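PDB 4FC9: type III effector Xcv3220-like C-terminal domain-containing protein from Xanthomonas campestris pv. vesicatoria, which is the type III effector XopL, secreted into plant host cells, where it probably acts as an E3 ubiquitin ligase through this all-helical C-terminal domain. Local coordinates for residues L45-D50 and H185-V190; P55-A60 and Q77-R82; S98-P103 and K126-A131; A131-V136 and V159-T164. All coordinates share one frame; numbering follows the deposited sequence.

Interaction 1 of 4, residues L45-D50 and H185-V190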
loop_
_atom_site.group_PDB
_atom_site.type_symbol
_atom_site.label_atom_id
_atom_site.label_comp_id
_atom_site.label_asym_id
_atom_site.label_seq_id
_atom_site.Cartn_x
_atom_site.Cartn_y
_atom_site.Cartn_z
ATOM N N LEU A 45 2.750 5.707 9.001
ATOM C CA LEU A 45 3.750 6.430 8.221
ATOM C C LEU A 45 4.543 7.350 9.123
ATOM O O LEU A 45 5.762 7.456 8.997
ATOM C CB LEU A 45 3.087 7.258 7.128
ATOM C CG LEU A 45 2.631 6.479 5.908
ATOM C CD1 LEU A 45 2.072 7.440 4.882
ATOM C CD2 LEU A 45 3.799 5.693 5.348
ATOM N N SER A 46 3.841 8.023 10.029
ATOM C CA SER A 46 4.489 8.880 11.005
ATOM C C SER A 46 5.436 8.057 11.866
ATOM O O SER A 46 6.568 8.457 12.107
ATOM C CB SER A 46 3.454 9.564 11.891
ATOM O OG SER A 46 4.087 10.447 12.797
ATOM N N THR A 47 4.966 6.903 12.324
ATOM C CA THR A 47 5.781 6.025 13.144
ATOM C C THR A 47 7.062 5.649 12.395
ATOM O O THR A 47 8.165 5.806 12.916
ATOM C CB THR A 47 5.004 4.764 13.554
ATOM O OG1 THR A 47 3.847 5.150 14.303
ATOM C CG2 THR A 47 5.863 3.858 14.422
ATOM N N VAL A 48 6.917 5.209 11.152
ATOM C CA VAL A 48 8.068 4.797 10.353
ATOM C C VAL A 48 9.041 5.938 10.018
ATOM O O VAL A 48 10.251 5.796 10.178
ATOM C CB VAL A 48 7.619 4.121 9.040
ATOM C CG1 VAL A 48 8.812 3.881 8.124
ATOM C CG2 VAL A 48 6.895 2.826 9.338
ATOM N N ILE A 49 8.508 7.058 9.545
ATOM C CA ILE A 49 9.334 8.127 8.990
ATOM C C ILE A 49 9.778 9.142 10.042
ATOM O O ILE A 49 10.948 9.510 10.097
ATOM C CB ILE A 49 8.608 8.827 7.821
ATOM C CG1 ILE A 49 8.410 7.834 6.672
ATOM C CG2 ILE A 49 9.383 10.047 7.349
ATOM C CD1 ILE A 49 7.519 8.341 5.570
ATOM N N ASP A 50 8.846 9.581 10.880
ATOM C CA ASP A 50 9.152 10.527 11.948
ATOM C C ASP A 50 9.854 9.835 13.116
ATOM O O ASP A 50 10.972 10.198 13.486
ATOM C CB ASP A 50 7.870 11.195 12.452
ATOM C CG ASP A 50 7.910 12.696 12.348
ATOM O OD1 ASP A 50 8.530 13.336 13.222
ATOM O OD2 ASP A 50 7.301 13.237 11.403
ATOM N N HIS A 185 1.023 -1.263 15.598
ATOM C CA HIS A 185 1.439 -0.723 16.878
ATOM C C HIS A 185 1.933 0.704 16.756
ATOM O O HIS A 185 3.019 0.963 16.249
ATOM C CB HIS A 185 2.486 -1.630 17.508
ATOM C CG HIS A 185 2.037 -3.051 17.633
ATOM N ND1 HIS A 185 1.334 -3.517 18.723
ATOM C CD2 HIS A 185 2.165 -4.105 16.792
ATOM C CE1 HIS A 185 1.064 -4.798 18.557
ATOM N NE2 HIS A 185 1.555 -5.180 17.392
ATOM N N ILE A 186 1.101 1.627 17.216
ATOM C CA ILE A 186 1.417 3.040 17.174
ATOM C C ILE A 186 1.946 3.464 18.535
ATOM O O ILE A 186 1.331 3.166 19.560
ATOM C CB ILE A 186 0.163 3.871 16.829
ATOM C CG1 ILE A 186 -0.487 3.350 15.542
ATOM C CG2 ILE A 186 0.502 5.352 16.723
ATOM C CD1 ILE A 186 0.441 3.280 14.349
ATOM N N PRO A 187 3.103 4.146 18.552
ATOM C CA PRO A 187 3.678 4.684 19.785
ATOM C C PRO A 187 2.659 5.488 20.579
ATOM O O PRO A 187 1.803 6.161 19.998
ATOM C CB PRO A 187 4.779 5.609 19.270
ATOM C CG PRO A 187 5.205 4.996 18.003
ATOM C CD PRO A 187 3.971 4.398 17.390
ATOM N N GLU A 188 2.763 5.419 21.902
ATOM C CA GLU A 188 1.898 6.177 22.800
ATOM C C GLU A 188 2.168 7.677 22.663
ATOM O O GLU A 188 1.532 8.503 23.323
ATOM C CB GLU A 188 2.109 5.710 24.244
ATOM C CG GLU A 188 1.912 4.206 24.436
ATOM C CD GLU A 188 2.200 3.738 25.855
ATOM O OE1 GLU A 188 2.728 4.539 26.659
ATOM O OE2 GLU A 188 1.896 2.565 26.166
ATOM N N GLN A 189 3.125 8.008 21.802
ATOM C CA GLN A 189 3.434 9.382 21.439
ATOM C C GLN A 189 2.588 9.858 20.259
ATOM O O GLN A 189 1.796 10.788 20.403
ATOM C CB GLN A 189 4.921 9.515 21.105
ATOM C CG GLN A 189 5.276 10.798 20.372
ATOM C CD GLN A 189 6.695 11.252 20.651
ATOM O OE1 GLN A 189 7.297 10.854 21.646
ATOM N NE2 GLN A 189 7.235 12.092 19.773
ATOM N N VAL A 190 2.755 9.210 19.105
ATOM C CA VAL A 190 2.110 9.630 17.855
ATOM C C VAL A 190 0.601 9.803 17.997
ATOM O O VAL A 190 0.030 10.776 17.505
ATOM C CB VAL A 190 2.376 8.633 16.701
ATOM C CG1 VAL A 190 1.859 9.192 15.388
ATOM C CG2 VAL A 190 3.853 8.319 16.589
#
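The branched end of Thr47 faces the CD–CG side of the Pro187 ring. Both branches touch: OG1 lies 3.2 Å from Pro187 CD, while CG2 is 3.6 Å from the same carbon and 3.8 Å from Pro187 CG. The first torsion of Thr47 (chi1 -60°) sets OG1 beside its own backbone N and CG2 beside its carbonyl carbon, and turns the pair together toward the ring. Ile186 crosses Thr47 at a slant, its CD1 meeting Thr47 OG1 at 3.9 Å. From another direction Val190 CG2 comes equally near the hydroxyl, and Val190 CG1 lies against the side chain of Ser46 in one of the two conformers of that serine. Thr47 OG1 thus has aliphatic carbons of three residues beside it, while its hydrogen bond goes to Ala43 O, one turn back along its own helix. Arg53 lies against Pro187, and a backbone bond ties Thr47 to the same arginine. The arrangement is that of a C-terminal tail, irregular in backbone, folded back across the C-terminal part of helix 32-49 in an all-helical domain.

Interaction 2 of 4, residues P55-A60 and Q77-R82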
loop_
_atom_site.group_PDB
_atom_site.type_symbol
_atom_site.label_atom_id
_atom_site.label_comp_id
_atom_site.label_asym_id
_atom_site.label_seq_id
_atom_site.Cartn_x
_atom_site.Cartn_y
_atom_site.Cartn_z
ATOM N N PRO A 55 5.908 -0.142 13.179
ATOM C CA PRO A 55 4.541 -0.324 13.682
ATOM C C PRO A 55 4.024 -1.753 13.543
ATOM O O PRO A 55 2.902 -2.041 13.957
ATOM C CB PRO A 55 3.718 0.612 12.791
ATOM C CG PRO A 55 4.480 0.675 11.520
ATOM C CD PRO A 55 5.930 0.630 11.926
ATOM N N PHE A 56 4.833 -2.632 12.968
ATOM C CA PHE A 56 4.402 -3.997 12.707
ATOM C C PHE A 56 4.782 -4.944 13.832
ATOM O O PHE A 56 4.371 -6.102 13.839
ATOM C CB PHE A 56 4.950 -4.482 11.363
ATOM C CG PHE A 56 4.411 -3.712 10.187
ATOM C CD1 PHE A 56 3.140 -3.965 9.703
ATOM C CD2 PHE A 56 5.165 -2.722 9.581
ATOM C CE1 PHE A 56 2.632 -3.248 8.626
ATOM C CE2 PHE A 56 4.668 -2.001 8.505
ATOM C CZ PHE A 56 3.399 -2.264 8.025
ATOM N N LEU A 57 5.556 -4.445 14.787
ATOM C CA LEU A 57 5.928 -5.240 15.948
ATOM C C LEU A 57 5.417 -4.605 17.228
ATOM O O LEU A 57 5.391 -3.383 17.359
ATOM C CB LEU A 57 7.445 -5.429 16.022
ATOM C CG LEU A 57 8.094 -6.348 14.987
ATOM C CD1 LEU A 57 9.602 -6.240 15.064
ATOM C CD2 LEU A 57 7.647 -7.787 15.186
ATOM N N GLU A 58 5.006 -5.456 18.163
ATOM C CA GLU A 58 4.562 -5.039 19.482
ATOM C C GLU A 58 5.528 -4.039 20.112
ATOM O O GLU A 58 6.733 -4.273 20.171
ATOM C CB GLU A 58 4.420 -6.268 20.378
ATOM C CG GLU A 58 3.811 -5.987 21.732
ATOM C CD GLU A 58 3.702 -7.230 22.589
ATOM O OE1 GLU A 58 4.285 -8.268 22.214
ATOM O OE2 GLU A 58 3.034 -7.171 23.638
ATOM N N GLY A 59 4.990 -2.909 20.558
ATOM C CA GLY A 59 5.787 -1.869 21.185
ATOM C C GLY A 59 6.446 -0.908 20.219
ATOM O O GLY A 59 7.110 0.033 20.639
ATOM N N ALA A 60 6.256 -1.149 18.925
ATOM C CA ALA A 60 6.870 -0.338 17.876
ATOM C C ALA A 60 8.368 -0.100 18.083
ATOM O O ALA A 60 8.797 1.037 18.268
ATOM C CB ALA A 60 6.137 0.984 17.736
ATOM N N GLN A 77 11.660 -11.768 9.282
ATOM C CA GLN A 77 11.718 -11.915 10.737
ATOM C C GLN A 77 10.572 -11.189 11.435
ATOM O O GLN A 77 10.419 -11.278 12.651
ATOM C CB GLN A 77 13.067 -11.428 11.267
ATOM C CG GLN A 77 14.225 -12.343 10.908
ATOM C CD GLN A 77 15.571 -11.698 11.150
ATOM O OE1 GLN A 77 15.793 -10.547 10.782
ATOM N NE2 GLN A 77 16.474 -12.433 11.781
ATOM N N VAL A 78 9.770 -10.472 10.655
ATOM C CA VAL A 78 8.562 -9.843 11.173
ATOM C C VAL A 78 7.350 -10.560 10.583
ATOM O O VAL A 78 7.120 -10.504 9.377
ATOM C CB VAL A 78 8.514 -8.339 10.831
ATOM C CG1 VAL A 78 7.244 -7.709 11.365
ATOM C CG2 VAL A 78 9.730 -7.628 11.393
ATOM N N PRO A 79 6.587 -11.263 11.430
ATOM C CA PRO A 79 5.434 -12.064 11.004
ATOM C C PRO A 79 4.442 -11.316 10.113
ATOM O O PRO A 79 4.046 -11.855 9.083
ATOM C CB PRO A 79 4.780 -12.443 12.327
ATOM C CG PRO A 79 5.920 -12.526 13.267
ATOM C CD PRO A 79 6.860 -11.427 12.868
ATOM N N ALA A 80 4.056 -10.103 10.499
ATOM C CA ALA A 80 3.114 -9.316 9.715
ATOM C C ALA A 80 3.638 -9.047 8.306
ATOM O O ALA A 80 2.871 -9.043 7.340
ATOM C CB ALA A 80 2.797 -8.005 10.424
ATOM N N LEU A 81 4.946 -8.829 8.194
ATOM C CA LEU A 81 5.556 -8.508 6.908
ATOM C C LEU A 81 5.753 -9.760 6.072
ATOM O O LEU A 81 5.634 -9.722 4.850
ATOM C CB LEU A 81 6.891 -7.802 7.102
ATOM C CG LEU A 81 6.841 -6.470 7.843
ATOM C CD1 LEU A 81 8.237 -5.908 7.960
ATOM C CD2 LEU A 81 5.916 -5.495 7.123
ATOM N N ARG A 82 6.055 -10.873 6.730
ATOM C CA ARG A 82 6.153 -12.138 6.024
ATOM C C ARG A 82 4.785 -12.470 5.432
ATOM O O ARG A 82 4.696 -12.949 4.304
ATOM C CB ARG A 82 6.656 -13.261 6.940
ATOM C CG ARG A 82 7.084 -14.511 6.176
ATOM C CD ARG A 82 7.780 -15.561 7.059
ATOM N NE ARG A 82 9.239 -15.420 7.088
ATOM C CZ ARG A 82 10.073 -15.980 6.213
ATOM N NH1 ARG A 82 9.606 -16.719 5.216
ATOM N NH2 ARG A 82 11.382 -15.797 6.330
HETATM O O HOH W 1 4.471 -8.962 13.147
#
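The ring of Phe56 receives Leu81 CD2 almost squarely over one face, in a CH-pi contact with the methyl 3.8 Å from the ring centroid and 11° off the normal. The two side chains cross at about a right angle, and CD2 is the leucine atom that meets the aromatic surface. Ala80 CB meets the same ring obliquely, 4.1 Å from Phe56 CD1. Next along, the two branches of Leu57 each meet one methyl of Val78: Leu57 CD2 sits 3.8 Å from Val78 CG1, and Leu57 CD1 lies 3.9 Å from Val78 CG2. Val78 CG1 also touches Phe56 CB, which makes it a methyl shared by Phe56 and Leu57.

One water joins the backbones, accepting from Ala80 N at 2.9 Å and donating to Phe56 O at the same distance. Val78 occupies the N-cap of helix 79-88, and its carbonyl takes the N-H of Arg82. On the loop side, Asn54 OD1 holds Phe56 N, and a type II turn from Leu57 to Ala60 sends the chain away again. Farther out, Met44, Ala158 and Val159 pack on Phe56, while Leu155 and Ala158 pack on Leu81. The contact therefore combines a dispersion-driven aromatic–aliphatic core with a polar bridge in which water, in place of a carbonyl, satisfies an amide of the first helical turn.

Interaction 3 of 4, residues S98-P103 and K126-A131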
loop_
_atom_site.group_PDB
_atom_site.type_symbol
_atom_site.label_atom_id
_atom_site.label_comp_id
_atom_site.label_asym_id
_atom_site.label_seq_id
_atom_site.Cartn_x
_atom_site.Cartn_y
_atom_site.Cartn_z
ATOM N N SER A 98 -5.849 -4.290 -9.293
ATOM C CA SER A 98 -6.211 -3.882 -10.647
ATOM C C SER A 98 -7.635 -3.367 -10.702
ATOM O O SER A 98 -7.936 -2.428 -11.442
ATOM C CB SER A 98 -6.064 -5.045 -11.626
ATOM O OG SER A 98 -4.709 -5.243 -11.971
ATOM N N ASP A 99 -8.514 -3.990 -9.924
ATOM C CA ASP A 99 -9.910 -3.585 -9.896
ATOM C C ASP A 99 -10.056 -2.179 -9.346
ATOM O O ASP A 99 -10.859 -1.390 -9.839
ATOM C CB ASP A 99 -10.743 -4.558 -9.065
ATOM C CG ASP A 99 -10.886 -5.908 -9.728
ATOM O OD1 ASP A 99 -10.475 -6.043 -10.903
ATOM O OD2 ASP A 99 -11.416 -6.832 -9.074
HETATM N N MSE A 100 -9.271 -1.875 -8.318
HETATM C CA MSE A 100 -9.316 -0.562 -7.696
HETATM C C MSE A 100 -8.679 0.479 -8.604
HETATM O O MSE A 100 -9.243 1.549 -8.827
HETATM C CB MSE A 100 -8.607 -0.579 -6.341
HETATM C CG MSE A 100 -9.390 0.123 -5.239
HETATM SE SE MSE A 100 -8.248 0.961 -3.899
HETATM C CE MSE A 100 -7.207 -0.598 -3.364
ATOM N N ALA A 101 -7.503 0.156 -9.127
ATOM C CA ALA A 101 -6.771 1.072 -9.992
ATOM C C ALA A 101 -7.512 1.258 -11.307
ATOM O O ALA A 101 -7.461 2.328 -11.918
ATOM C CB ALA A 101 -5.369 0.559 -10.248
ATOM N N GLY A 102 -8.205 0.210 -11.737
ATOM C CA GLY A 102 -8.908 0.234 -13.004
ATOM C C GLY A 102 -7.964 -0.110 -14.134
ATOM O O GLY A 102 -6.805 -0.446 -13.894
ATOM N N PRO A 103 -8.452 -0.032 -15.375
ATOM C CA PRO A 103 -7.632 -0.318 -16.552
ATOM C C PRO A 103 -6.690 0.838 -16.846
ATOM O O PRO A 103 -6.808 1.894 -16.221
ATOM C CB PRO A 103 -8.669 -0.435 -17.666
ATOM C CG PRO A 103 -9.763 0.475 -17.234
ATOM C CD PRO A 103 -9.830 0.335 -15.738
ATOM N N LYS A 126 -0.617 4.524 -11.782
ATOM C CA LYS A 126 0.684 3.962 -11.431
ATOM C C LYS A 126 0.815 3.864 -9.914
ATOM O O LYS A 126 1.270 2.849 -9.381
ATOM C CB LYS A 126 1.815 4.838 -11.973
ATOM C CG LYS A 126 2.048 4.775 -13.481
ATOM C CD LYS A 126 3.349 5.500 -13.841
ATOM C CE LYS A 126 3.747 5.279 -15.292
ATOM N NZ LYS A 126 5.116 5.799 -15.574
ATOM N N ALA A 127 0.413 4.933 -9.229
ATOM C CA ALA A 127 0.482 4.998 -7.773
ATOM C C ALA A 127 -0.289 3.849 -7.132
ATOM O O ALA A 127 0.229 3.164 -6.246
ATOM C CB ALA A 127 -0.045 6.332 -7.278
ATOM N N GLN A 128 -1.520 3.636 -7.589
ATOM C CA GLN A 128 -2.343 2.559 -7.057
ATOM C C GLN A 128 -1.790 1.182 -7.420
ATOM O O GLN A 128 -1.752 0.289 -6.575
ATOM C CB GLN A 128 -3.798 2.699 -7.515
ATOM C CG GLN A 128 -4.485 3.955 -6.989
ATOM C CD GLN A 128 -5.976 4.001 -7.300
ATOM O OE1 GLN A 128 -6.424 4.787 -8.137
ATOM N NE2 GLN A 128 -6.753 3.167 -6.612
ATOM N N LYS A 129 -1.360 1.014 -8.668
ATOM C CA LYS A 129 -0.854 -0.277 -9.139
ATOM C C LYS A 129 0.331 -0.783 -8.317
ATOM O O LYS A 129 0.520 -1.987 -8.165
ATOM C CB LYS A 129 -0.447 -0.203 -10.615
ATOM C CG LYS A 129 -1.596 -0.069 -11.607
ATOM C CD LYS A 129 -2.462 -1.313 -11.664
ATOM C CE LYS A 129 -1.696 -2.509 -12.189
ATOM N NZ LYS A 129 -2.601 -3.669 -12.411
ATOM N N SER A 130 1.125 0.140 -7.787
ATOM C CA SER A 130 2.371 -0.228 -7.125
ATOM C C SER A 130 2.367 0.026 -5.617
ATOM O O SER A 130 3.418 0.010 -4.976
ATOM C CB SER A 130 3.548 0.498 -7.779
ATOM O OG SER A 130 3.389 1.905 -7.698
ATOM N N ALA A 131 1.185 0.247 -5.049
ATOM C CA ALA A 131 1.060 0.459 -3.606
ATOM C C ALA A 131 1.018 -0.864 -2.850
ATOM O O ALA A 131 0.106 -1.107 -2.061
ATOM C CB ALA A 131 -0.176 1.283 -3.297
HETATM O O HOH W 2 -9.829 3.594 -6.697
HETATM O O HOH W 3 -6.234 4.787 -11.116
HETATM O O HOH W 4 -4.907 -2.689 -13.822
#
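Ala101 packs on Gln128 and Lys129 where the last turn of helix 91-101 meets that of helix 112-129, in an antiparallel helix-helix contact confined to the two C-terminal ends, which overlap by about a turn. The apolar part is small. Gln128 CB and Lys129 CD both approach the methyl of Ala101, and the lysine chain, folded at chi2 and chi3 (-67° and -65°), passes alongside that methyl before its amine turns toward Ser98. In one of its two modelled conformers, selenomethionine Met100 crosses Gln128 at about a right angle with SE near NE2, a detail less certain for the second copy.

Water-mediated bonds make up the polar part. Gln128 uses both ends of its amide: NE2 donates to a water at 3.1 Å that in turn donates to Met100 O, whereas OE1 accepts at 3.0 Å from a second water that also donates to Ala101 O. With donor and acceptor ends each engaged, the flat group has a defined orientation, and two carbonyls near the end of helix 91-101 gain partners. A third water accepts from Lys129 NZ at 2.9 Å and donates to Gly102 O, which also takes the indole N-H of Trp125.

At the end of helix 91-101, Gly102 leaves the helix with positive phi, its N still bonded to Ser98 O. On the other side Ser130, just past helix 112-129, bonds from OG back to Lys126 O in its last turn. Lys129 NZ also comes within 2.7 Å of Ser98 OG.

Interaction 4 of 4, residues A131-V136 and V159-T164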
loop_
_atom_site.group_PDB
_atom_site.type_symbol
_atom_site.label_atom_id
_atom_site.label_comp_id
_atom_site.label_asym_id
_atom_site.label_seq_id
_atom_site.Cartn_x
_atom_site.Cartn_y
_atom_site.Cartn_z
ATOM N N ALA A 131 1.185 0.247 -5.049
ATOM C CA ALA A 131 1.060 0.459 -3.606
ATOM C C ALA A 131 1.018 -0.864 -2.850
ATOM O O ALA A 131 0.106 -1.107 -2.061
ATOM C CB ALA A 131 -0.176 1.283 -3.297
ATOM N N HIS A 132 2.005 -1.720 -3.099
ATOM C CA HIS A 132 2.102 -3.003 -2.406
ATOM C C HIS A 132 3.509 -3.595 -2.484
ATOM O O HIS A 132 4.390 -3.046 -3.146
ATOM C CB HIS A 132 1.046 -3.993 -2.916
ATOM C CG HIS A 132 1.217 -4.387 -4.349
ATOM N ND1 HIS A 132 2.103 -5.362 -4.749
ATOM C CD2 HIS A 132 0.606 -3.951 -5.477
ATOM C CE1 HIS A 132 2.035 -5.507 -6.061
ATOM N NE2 HIS A 132 1.134 -4.661 -6.525
ATOM N N LEU A 133 3.713 -4.712 -1.792
ATOM C CA LEU A 133 5.046 -5.279 -1.599
ATOM C C LEU A 133 5.426 -6.306 -2.653
ATOM O O LEU A 133 6.446 -6.973 -2.529
ATOM C CB LEU A 133 5.160 -5.910 -0.207
ATOM C CG LEU A 133 5.129 -4.971 1.000
ATOM C CD1 LEU A 133 4.926 -5.765 2.267
ATOM C CD2 LEU A 133 6.412 -4.162 1.073
ATOM N N GLY A 134 4.615 -6.427 -3.693
ATOM C CA GLY A 134 4.841 -7.446 -4.704
ATOM C C GLY A 134 5.297 -6.910 -6.045
ATOM O O GLY A 134 5.255 -7.621 -7.048
ATOM N N ILE A 135 5.741 -5.658 -6.063
ATOM C CA ILE A 135 6.177 -5.024 -7.298
ATOM C C ILE A 135 7.547 -5.528 -7.740
ATOM O O ILE A 135 8.340 -6.010 -6.930
ATOM C CB ILE A 135 6.206 -3.493 -7.159
ATOM C CG1 ILE A 135 7.212 -3.075 -6.084
ATOM C CG2 ILE A 135 4.809 -2.965 -6.831
ATOM C CD1 ILE A 135 7.394 -1.577 -5.977
ATOM N N VAL A 136 7.820 -5.421 -9.035
ATOM C CA VAL A 136 9.061 -5.944 -9.588
ATOM C C VAL A 136 9.955 -4.845 -10.157
ATOM O O VAL A 136 9.478 -3.769 -10.520
ATOM C CB VAL A 136 8.789 -7.029 -10.659
ATOM C CG1 VAL A 136 8.165 -8.258 -10.013
ATOM C CG2 VAL A 136 7.892 -6.484 -11.763
ATOM N N VAL A 159 3.628 -0.048 4.882
ATOM C CA VAL A 159 2.485 0.726 5.366
ATOM C C VAL A 159 1.529 1.027 4.217
ATOM O O VAL A 159 0.309 0.957 4.381
ATOM C CB VAL A 159 2.925 2.041 6.052
ATOM C CG1 VAL A 159 1.711 2.887 6.411
ATOM C CG2 VAL A 159 3.754 1.751 7.291
ATOM N N GLN A 160 2.089 1.347 3.051
ATOM C CA GLN A 160 1.289 1.541 1.842
ATOM C C GLN A 160 0.425 0.330 1.577
ATOM O O GLN A 160 -0.762 0.459 1.285
ATOM C CB GLN A 160 2.174 1.770 0.616
ATOM C CG GLN A 160 2.571 3.201 0.384
ATOM C CD GLN A 160 2.910 3.467 -1.064
ATOM O OE1 GLN A 160 3.708 2.753 -1.661
ATOM N NE2 GLN A 160 2.295 4.488 -1.641
HETATM N N MSE A 161 1.031 -0.848 1.668
HETATM C CA MSE A 161 0.300 -2.070 1.409
HETATM C C MSE A 161 -0.731 -2.340 2.490
HETATM O O MSE A 161 -1.789 -2.911 2.214
HETATM C CB MSE A 161 1.224 -3.273 1.262
HETATM C CG MSE A 161 0.448 -4.465 0.729
HETATM SE SE MSE A 161 1.405 -6.089 0.592
HETATM C CE MSE A 161 -0.135 -7.293 0.438
ATOM N N TRP A 162 -0.433 -1.922 3.716
ATOM C CA TRP A 162 -1.410 -2.073 4.779
ATOM C C TRP A 162 -2.670 -1.304 4.424
ATOM O O TRP A 162 -3.774 -1.832 4.525
ATOM C CB TRP A 162 -0.876 -1.609 6.128
ATOM C CG TRP A 162 -1.865 -1.880 7.221
ATOM C CD1 TRP A 162 -1.969 -3.016 7.971
ATOM C CD2 TRP A 162 -2.919 -1.013 7.660
ATOM N NE1 TRP A 162 -3.009 -2.902 8.863
ATOM C CE2 TRP A 162 -3.608 -1.681 8.691
ATOM C CE3 TRP A 162 -3.338 0.269 7.288
ATOM C CZ2 TRP A 162 -4.696 -1.110 9.353
ATOM C CZ3 TRP A 162 -4.417 0.835 7.946
ATOM C CH2 TRP A 162 -5.084 0.145 8.967
ATOM N N LYS A 163 -2.499 -0.057 3.997
ATOM C CA LYS A 163 -3.632 0.743 3.556
ATOM C C LYS A 163 -4.336 0.080 2.384
ATOM O O LYS A 163 -5.557 -0.026 2.374
ATOM C CB LYS A 163 -3.197 2.150 3.163
ATOM C CG LYS A 163 -4.328 2.972 2.582
ATOM C CD LYS A 163 -4.140 4.442 2.871
ATOM C CE LYS A 163 -3.875 5.216 1.604
ATOM N NZ LYS A 163 -3.758 6.676 1.883
ATOM N N THR A 164 -3.557 -0.376 1.408
ATOM C CA THR A 164 -4.102 -1.019 0.213
ATOM C C THR A 164 -5.019 -2.192 0.544
ATOM O O THR A 164 -6.130 -2.278 0.030
ATOM C CB THR A 164 -2.982 -1.498 -0.734
ATOM O OG1 THR A 164 -2.312 -0.363 -1.291
ATOM C CG2 THR A 164 -3.559 -2.332 -1.864
#
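Thr164 OG1 donates to Ala131 O over only 2.6 Å, arriving in the carbonyl plane on a lone pair, with a C=O...OG1 angle of 144°. The hydroxyl stands beside its own backbone N (chi1 -68°), which brings it within 3.4 Å of Ala131 CB as well. One turn earlier on helix 152-171, selenomethionine Met161 extends along His132 and Leu133. Its CG lies 3.7 Å from His132 CB, and its selenium reaches the backbone N of Leu133 at 3.6 Å and Leu133 CB at 3.8 Å, the Leu133 and Met161 side chains crossing at about a right angle. The His132 ring turns away from the helix. Its ND1 accepts the N-H of Gly134 at 2.9 Å, the donor lying 18° out of the ring plane, while Ile135 CG2 covers one face toward the rim. Phe93 meets this ring edge-to-face and also touches Met161 and Thr164, extending the packing into helix 91-101. A short hydroxyl-to-carbonyl bond at one end and the extended apolar side chain of Met161 along the rest thus fix the irregular chain after helix 112-129 against helix 152-171, with the Ala131 carbonyl, off any regular helix, taking its hydrogen bond from a side chain.

Helix 152-171 runs through the middle of the set: interaction 4 lies about 3 Å from the centre of the chain, and Val159 of its segment 159-164 is touched by both interaction 1 and interaction 2. Leu45 CD2 and Val48 CG2 of interaction 1 pack on Val159, and Phe56 CZ of interaction 2 lies 3.9 Å from Val159 N. Interactions 1 and 2 also meet directly, through a probable hydrogen bond from His185 N to Pro55 O (2.6 Å). Interaction 3 shares Ala131 with interaction 4 and lies across the chain's centre from interactions 1 and 2, centres about 27 and 26 Å away. Along the sequence, the loop closed by interaction 1 contains the other three.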